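Local atomic coordinates of 2''-aminoglycoside nucleotidyltransferase (Klebsiella pneumoniae, PDB entry 4WQK), a protein that inactivates aminoglycoside antibiotics such as gentamicin and kanamycin by adenylating their 2''-hydroxyl group, a magnesium-dependent nucleotidyl transfer that confers resistance. Residues A[15-20]-A[59-64]; A[22-27]-A[49-54]. All blocks are in the same frame, centred on the assembly; numbering follows the deposited sequence.

Contact 1: A[15-20]-A[59-64]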
loop_
_atom_site.group_PDB
_atom_site.type_symbol
_atom_site.label_atom_id
_atom_site.label_comp_id
_atom_site.label_asym_id
_atom_site.label_seq_id
_atom_site.Cartn_x
_atom_site.Cartn_y
_atom_site.Cartn_z
ATOM N N ALA A 15 11.180 -9.126 7.331
ATOM C CA ALA A 15 12.194 -9.599 8.288
ATOM C C ALA A 15 13.413 -8.683 8.217
ATOM O O ALA A 15 13.973 -8.295 9.260
ATOM C CB ALA A 15 12.592 -11.000 8.003
ATOM N N ALA A 16 13.841 -8.395 7.008
ATOM C CA ALA A 16 15.023 -7.549 6.856
ATOM C C ALA A 16 14.724 -6.132 7.359
ATOM O O ALA A 16 15.608 -5.478 7.949
ATOM C CB ALA A 16 15.448 -7.538 5.398
ATOM N N ALA A 17 13.516 -5.624 7.136
ATOM C CA ALA A 17 13.164 -4.278 7.592
ATOM C C ALA A 17 13.080 -4.247 9.121
ATOM O O ALA A 17 13.601 -3.352 9.757
ATOM C CB ALA A 17 11.833 -3.816 6.951
ATOM N N ASP A 18 12.485 -5.265 9.729
ATOM C CA ASP A 18 12.440 -5.326 11.186
ATOM C C ASP A 18 13.863 -5.271 11.785
ATOM O O ASP A 18 14.099 -4.638 12.811
ATOM C CB ASP A 18 11.735 -6.599 11.666
ATOM C CG ASP A 18 10.178 -6.545 11.527
ATOM O OD1 ASP A 18 9.614 -5.509 11.100
ATOM O OD2 ASP A 18 9.552 -7.575 11.963
ATOM N N GLU A 19 14.801 -6.020 11.183
ATOM C CA GLU A 19 16.178 -6.106 11.703
ATOM C C GLU A 19 16.828 -4.707 11.678
ATOM O O GLU A 19 17.636 -4.375 12.573
ATOM C CB GLU A 19 16.996 -7.117 10.903
ATOM C CG GLU A 19 18.438 -7.246 11.367
ATOM C CD GLU A 19 19.109 -8.519 10.846
ATOM O OE1 GLU A 19 18.597 -9.116 9.869
ATOM O OE2 GLU A 19 20.148 -8.913 11.411
ATOM N N ARG A 20 16.456 -3.916 10.681
ATOM C CA ARG A 20 16.956 -2.556 10.501
ATOM C C ARG A 20 16.105 -1.501 11.247
ATOM O O ARG A 20 16.341 -0.273 11.071
ATOM C CB ARG A 20 16.995 -2.214 9.001
ATOM C CG ARG A 20 18.020 -3.022 8.198
ATOM C CD ARG A 20 17.820 -2.802 6.689
ATOM N NE ARG A 20 18.848 -3.438 5.858
ATOM C CZ ARG A 20 19.923 -2.823 5.359
ATOM N NH1 ARG A 20 20.146 -1.532 5.600
ATOM N NH2 ARG A 20 20.784 -3.512 4.608
ATOM N N GLU A 59 16.211 0.285 -0.416
ATOM C CA GLU A 59 16.944 -0.147 -1.603
ATOM C C GLU A 59 17.994 -1.207 -1.199
ATOM O O GLU A 59 18.238 -2.153 -1.936
ATOM C CB GLU A 59 17.610 1.035 -2.326
ATOM C CG GLU A 59 16.606 1.982 -3.005
ATOM C CD GLU A 59 17.282 2.981 -3.952
ATOM O OE1 GLU A 59 18.464 2.792 -4.338
ATOM O OE2 GLU A 59 16.633 3.965 -4.364
ATOM N N ALA A 60 18.590 -1.052 -0.024
ATOM C CA ALA A 60 19.577 -2.032 0.417
ATOM C C ALA A 60 18.925 -3.396 0.667
ATOM O O ALA A 60 19.540 -4.429 0.374
ATOM C CB ALA A 60 20.310 -1.529 1.683
ATOM N N ILE A 61 17.703 -3.400 1.205
ATOM C CA ILE A 61 16.984 -4.655 1.393
ATOM C C ILE A 61 16.745 -5.322 0.041
ATOM O O ILE A 61 17.017 -6.522 -0.140
ATOM C CB ILE A 61 15.671 -4.412 2.134
ATOM C CG1 ILE A 61 15.969 -4.054 3.606
ATOM C CG2 ILE A 61 14.731 -5.622 1.999
ATOM C CD1 ILE A 61 14.735 -3.519 4.329
ATOM N N VAL A 62 16.287 -4.527 -0.923
ATOM C CA VAL A 62 16.028 -5.053 -2.262
ATOM C C VAL A 62 17.280 -5.687 -2.852
ATOM O O VAL A 62 17.241 -6.806 -3.375
ATOM C CB VAL A 62 15.508 -3.933 -3.205
ATOM C CG1 VAL A 62 15.514 -4.374 -4.681
ATOM C CG2 VAL A 62 14.113 -3.470 -2.765
ATOM N N GLU A 63 18.394 -4.976 -2.776
ATOM C CA GLU A 63 19.654 -5.480 -3.327
ATOM C C GLU A 63 20.119 -6.740 -2.604
ATOM O O GLU A 63 20.666 -7.645 -3.232
ATOM C CB GLU A 63 20.725 -4.391 -3.264
ATOM C CG GLU A 63 20.404 -3.222 -4.201
ATOM C CD GLU A 63 21.246 -1.984 -3.940
ATOM O OE1 GLU A 63 22.404 -2.127 -3.484
ATOM O OE2 GLU A 63 20.743 -0.860 -4.195
ATOM N N MET A 64 19.940 -6.783 -1.285
ATOM C CA MET A 64 20.396 -7.914 -0.499
ATOM C C MET A 64 19.621 -9.169 -0.903
ATOM O O MET A 64 20.158 -10.279 -0.883
ATOM C CB MET A 64 20.220 -7.599 0.992
ATOM C CG MET A 64 20.881 -8.567 1.914
ATOM S SD MET A 64 19.771 -9.089 3.188
ATOM C CE MET A 64 18.881 -10.189 2.135
#
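Two side chains, I61 and R20, reach across this helix-helix contact, and their torsions explain how. In I61, chi1 of -71° sets CG1 beside the backbone N and CG2 anti to it, while an extended chi2 of 168° carries CD1 onward to the facing helix. R20, already out of helical conformation, runs straight from CG to NE, and its long aliphatic stretch slides past I61 in the opposite sense.

The closest carbon approach involves backbone: I61 CD1 lies 3.7 Å from A17 CA and 3.9 Å from A17 CB, so the methyl rests against the helix itself as well as its side chain. On the preceding residue, A16 CB sits 4.0 Å from I61 CG1 and equally near I61 CG2, bridging the fork of the branched residue. The register agrees, since the nearest pair of CA atoms, A16 and I61, is 6.5 Å apart, a short spacing consistent with the small alanine side chains at the crossing.

R20 continues the contact past the end of helix 5-19. Its NE passes 3.7 Å from I61 CG1, and its NH2 stands 3.6 Å from A60 CB, with the guanidinium tilted to both carbons. No hydrogen bond joins the two segments, so the contact is apolar packing flanked by a charged group. D18, on the far flank of its helix, is instead salt-bridged to R119. This is close packing of helix 5-19 against helix 55-64 through alanine and isoleucine, within the N-terminal domain of the nucleotidyltransferase fold and away from the magnesium sites.

Contact 2: A[22-27]-A[49-54]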
loop_
_atom_site.group_PDB
_atom_site.type_symbol
_atom_site.label_atom_id
_atom_site.label_comp_id
_atom_site.label_asym_id
_atom_site.label_seq_id
_atom_site.Cartn_x
_atom_site.Cartn_y
_atom_site.Cartn_z
ATOM N N LEU A 22 13.197 -0.566 10.520
ATOM C CA LEU A 22 12.648 0.197 9.397
ATOM C C LEU A 22 11.188 -0.183 9.253
ATOM O O LEU A 22 10.892 -1.325 8.877
ATOM C CB LEU A 22 13.397 -0.123 8.113
ATOM C CG LEU A 22 12.802 0.561 6.897
ATOM C CD1 LEU A 22 13.117 2.062 6.972
ATOM C CD2 LEU A 22 13.412 -0.087 5.642
ATOM N N PRO A 23 10.266 0.696 9.655
ATOM C CA PRO A 23 8.850 0.332 9.443
ATOM C C PRO A 23 8.495 0.394 7.949
ATOM O O PRO A 23 8.969 1.270 7.229
ATOM C CB PRO A 23 8.089 1.397 10.248
ATOM C CG PRO A 23 9.000 2.630 10.134
ATOM C CD PRO A 23 10.439 2.062 10.190
ATOM N N LEU A 24 7.675 -0.551 7.479
ATOM C CA LEU A 24 7.177 -0.548 6.110
ATOM C C LEU A 24 5.713 -0.928 6.190
ATOM O O LEU A 24 5.350 -1.804 6.988
ATOM C CB LEU A 24 7.907 -1.554 5.213
ATOM C CG LEU A 24 9.415 -1.339 4.995
ATOM C CD1 LEU A 24 9.947 -2.567 4.245
ATOM C CD2 LEU A 24 9.660 -0.052 4.196
ATOM N N TRP A 25 4.901 -0.289 5.354
ATOM C CA TRP A 25 3.461 -0.586 5.325
ATOM C C TRP A 25 3.108 -1.279 4.026
ATOM O O TRP A 25 3.449 -0.791 2.944
ATOM C CB TRP A 25 2.634 0.694 5.458
ATOM C CG TRP A 25 2.720 1.292 6.842
ATOM C CD1 TRP A 25 1.798 1.166 7.839
ATOM C CD2 TRP A 25 3.786 2.117 7.360
ATOM N NE1 TRP A 25 2.244 1.820 8.982
ATOM C CE2 TRP A 25 3.462 2.394 8.716
ATOM C CE3 TRP A 25 4.972 2.622 6.813
ATOM C CZ2 TRP A 25 4.274 3.194 9.533
ATOM C CZ3 TRP A 25 5.795 3.398 7.647
ATOM C CH2 TRP A 25 5.430 3.661 8.977
ATOM N N ILE A 26 2.442 -2.414 4.134
ATOM C CA ILE A 26 1.835 -2.994 2.924
ATOM C C ILE A 26 0.727 -2.099 2.458
ATOM O O ILE A 26 -0.092 -1.627 3.257
ATOM C CB ILE A 26 1.298 -4.412 3.219
ATOM C CG1 ILE A 26 2.375 -5.272 3.899
ATOM C CG2 ILE A 26 0.688 -5.075 1.957
ATOM C CD1 ILE A 26 3.539 -5.463 3.051
ATOM N N GLY A 27 0.669 -1.883 1.126
ATOM C CA GLY A 27 -0.337 -1.040 0.493
ATOM C C GLY A 27 -1.192 -1.799 -0.506
ATOM O O GLY A 27 -0.995 -3.005 -0.694
ATOM N N THR A 49 4.684 1.034 1.284
ATOM C CA THR A 49 4.861 2.427 1.657
ATOM C C THR A 49 6.050 2.476 2.633
ATOM O O THR A 49 6.100 1.718 3.597
ATOM C CB THR A 49 3.596 2.983 2.304
ATOM O OG1 THR A 49 2.506 2.910 1.369
ATOM C CG2 THR A 49 3.809 4.444 2.677
ATOM N N PHE A 50 6.998 3.377 2.377
ATOM C CA PHE A 50 8.259 3.380 3.148
ATOM C C PHE A 50 8.587 4.804 3.636
ATOM O O PHE A 50 8.208 5.777 2.987
ATOM C CB PHE A 50 9.434 2.860 2.293
ATOM C CG PHE A 50 9.739 3.719 1.087
ATOM C CD1 PHE A 50 9.073 3.537 -0.160
ATOM C CD2 PHE A 50 10.682 4.751 1.163
ATOM C CE1 PHE A 50 9.327 4.333 -1.267
ATOM C CE2 PHE A 50 10.933 5.541 0.053
ATOM C CZ PHE A 50 10.275 5.342 -1.167
ATOM N N PRO A 51 9.346 4.913 4.740
ATOM C CA PRO A 51 9.790 6.247 5.173
ATOM C C PRO A 51 10.674 6.913 4.123
ATOM O O PRO A 51 11.750 6.406 3.776
ATOM C CB PRO A 51 10.577 5.945 6.459
ATOM C CG PRO A 51 9.968 4.683 6.956
ATOM C CD PRO A 51 9.695 3.856 5.711
ATOM N N GLY A 52 10.233 8.054 3.629
ATOM C CA GLY A 52 10.893 8.665 2.480
ATOM C C GLY A 52 12.353 8.965 2.711
ATOM O O GLY A 52 13.192 8.897 1.789
ATOM N N GLU A 53 12.661 9.334 3.955
ATOM C CA GLU A 53 14.014 9.785 4.292
ATOM C C GLU A 53 14.935 8.571 4.554
ATOM O O GLU A 53 16.160 8.740 4.734
ATOM C CB GLU A 53 13.987 10.750 5.491
ATOM C CG GLU A 53 13.902 10.095 6.883
ATOM C CD GLU A 53 12.573 9.422 7.259
ATOM O OE1 GLU A 53 11.585 9.463 6.507
ATOM O OE2 GLU A 53 12.532 8.846 8.380
ATOM N N ARG A 54 14.361 7.361 4.538
ATOM C CA ARG A 54 15.127 6.130 4.685
ATOM C C ARG A 54 15.074 5.250 3.434
ATOM O O ARG A 54 15.286 4.021 3.509
ATOM C CB ARG A 54 14.616 5.354 5.916
ATOM C CG ARG A 54 14.756 6.206 7.158
ATOM C CD ARG A 54 14.277 5.458 8.437
ATOM N NE ARG A 54 15.104 4.289 8.729
ATOM C CZ ARG A 54 14.856 3.424 9.726
ATOM N NH1 ARG A 54 13.782 3.561 10.520
ATOM N NH2 ARG A 54 15.695 2.412 9.953
#
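P51 and L24 stand at the apolar centre, with L24 CD2 4.2 Å from P51 CD. P51 CG meets P23 CG at 3.9 Å as the two rings cross obliquely, and P51 CD comes within 3.1 Å of P23 O, a tight approach. L24 CD2 lies 3.5 Å from F50 CB, although the F50 ring itself leads away. Beside this core, T49 O lies in the plane of the W25 indole, at its edge, 3.5 Å from CE3.

Further along, W25 and T49 form an antiparallel hydrogen-bonded pair. W25 N donates to T49 O at 2.9 Å, nearly straight, and T49 N returns a bond to W25 O at 2.8 Å.

At the polar edge, L22 CD1 sits 3.4 Å above the centre of the R54 guanidinium. A bend at chi3 (64°) turns that group over the leucine, and its three nitrogens are held by E57, N21 O and R20 O.

The contact pairs strands 25-27 and 46-51 of the N-terminal nucleotidyltransferase domain; the latter also carries the magnesium ligand D47. R54 is the N-cap of helix 55-64. L24 packs on I13 of helix 5-19 and L58 of helix 55-64, while F50 shares backbone bonds with E89 and A91, placing strand 46-51 between strands 25-27 and 84-93.

From the N terminus, the end of helix 5-19 and R20 just after it supply the first half of contact 1, and the chain then turns into 22-27, the first half of contact 2. Helix 28-36 and the start of strand 46-51 follow before 49-54 closes contact 2; helix 55-64 then returns to close contact 1. Contact 2 is nested inside the loop of contact 1. Their centres lie 11 Å apart, and they touch: A17 O and L22 N, 2.9 Å apart, are probably hydrogen-bonded, A17 CB packs 3.5 Å from L24 CD1, and I61 CD1 lies 3.9 Å from L22 CD2. Together they tie the helix pair to strands 25-27 and 46-51 of the N-terminal domain's sheet.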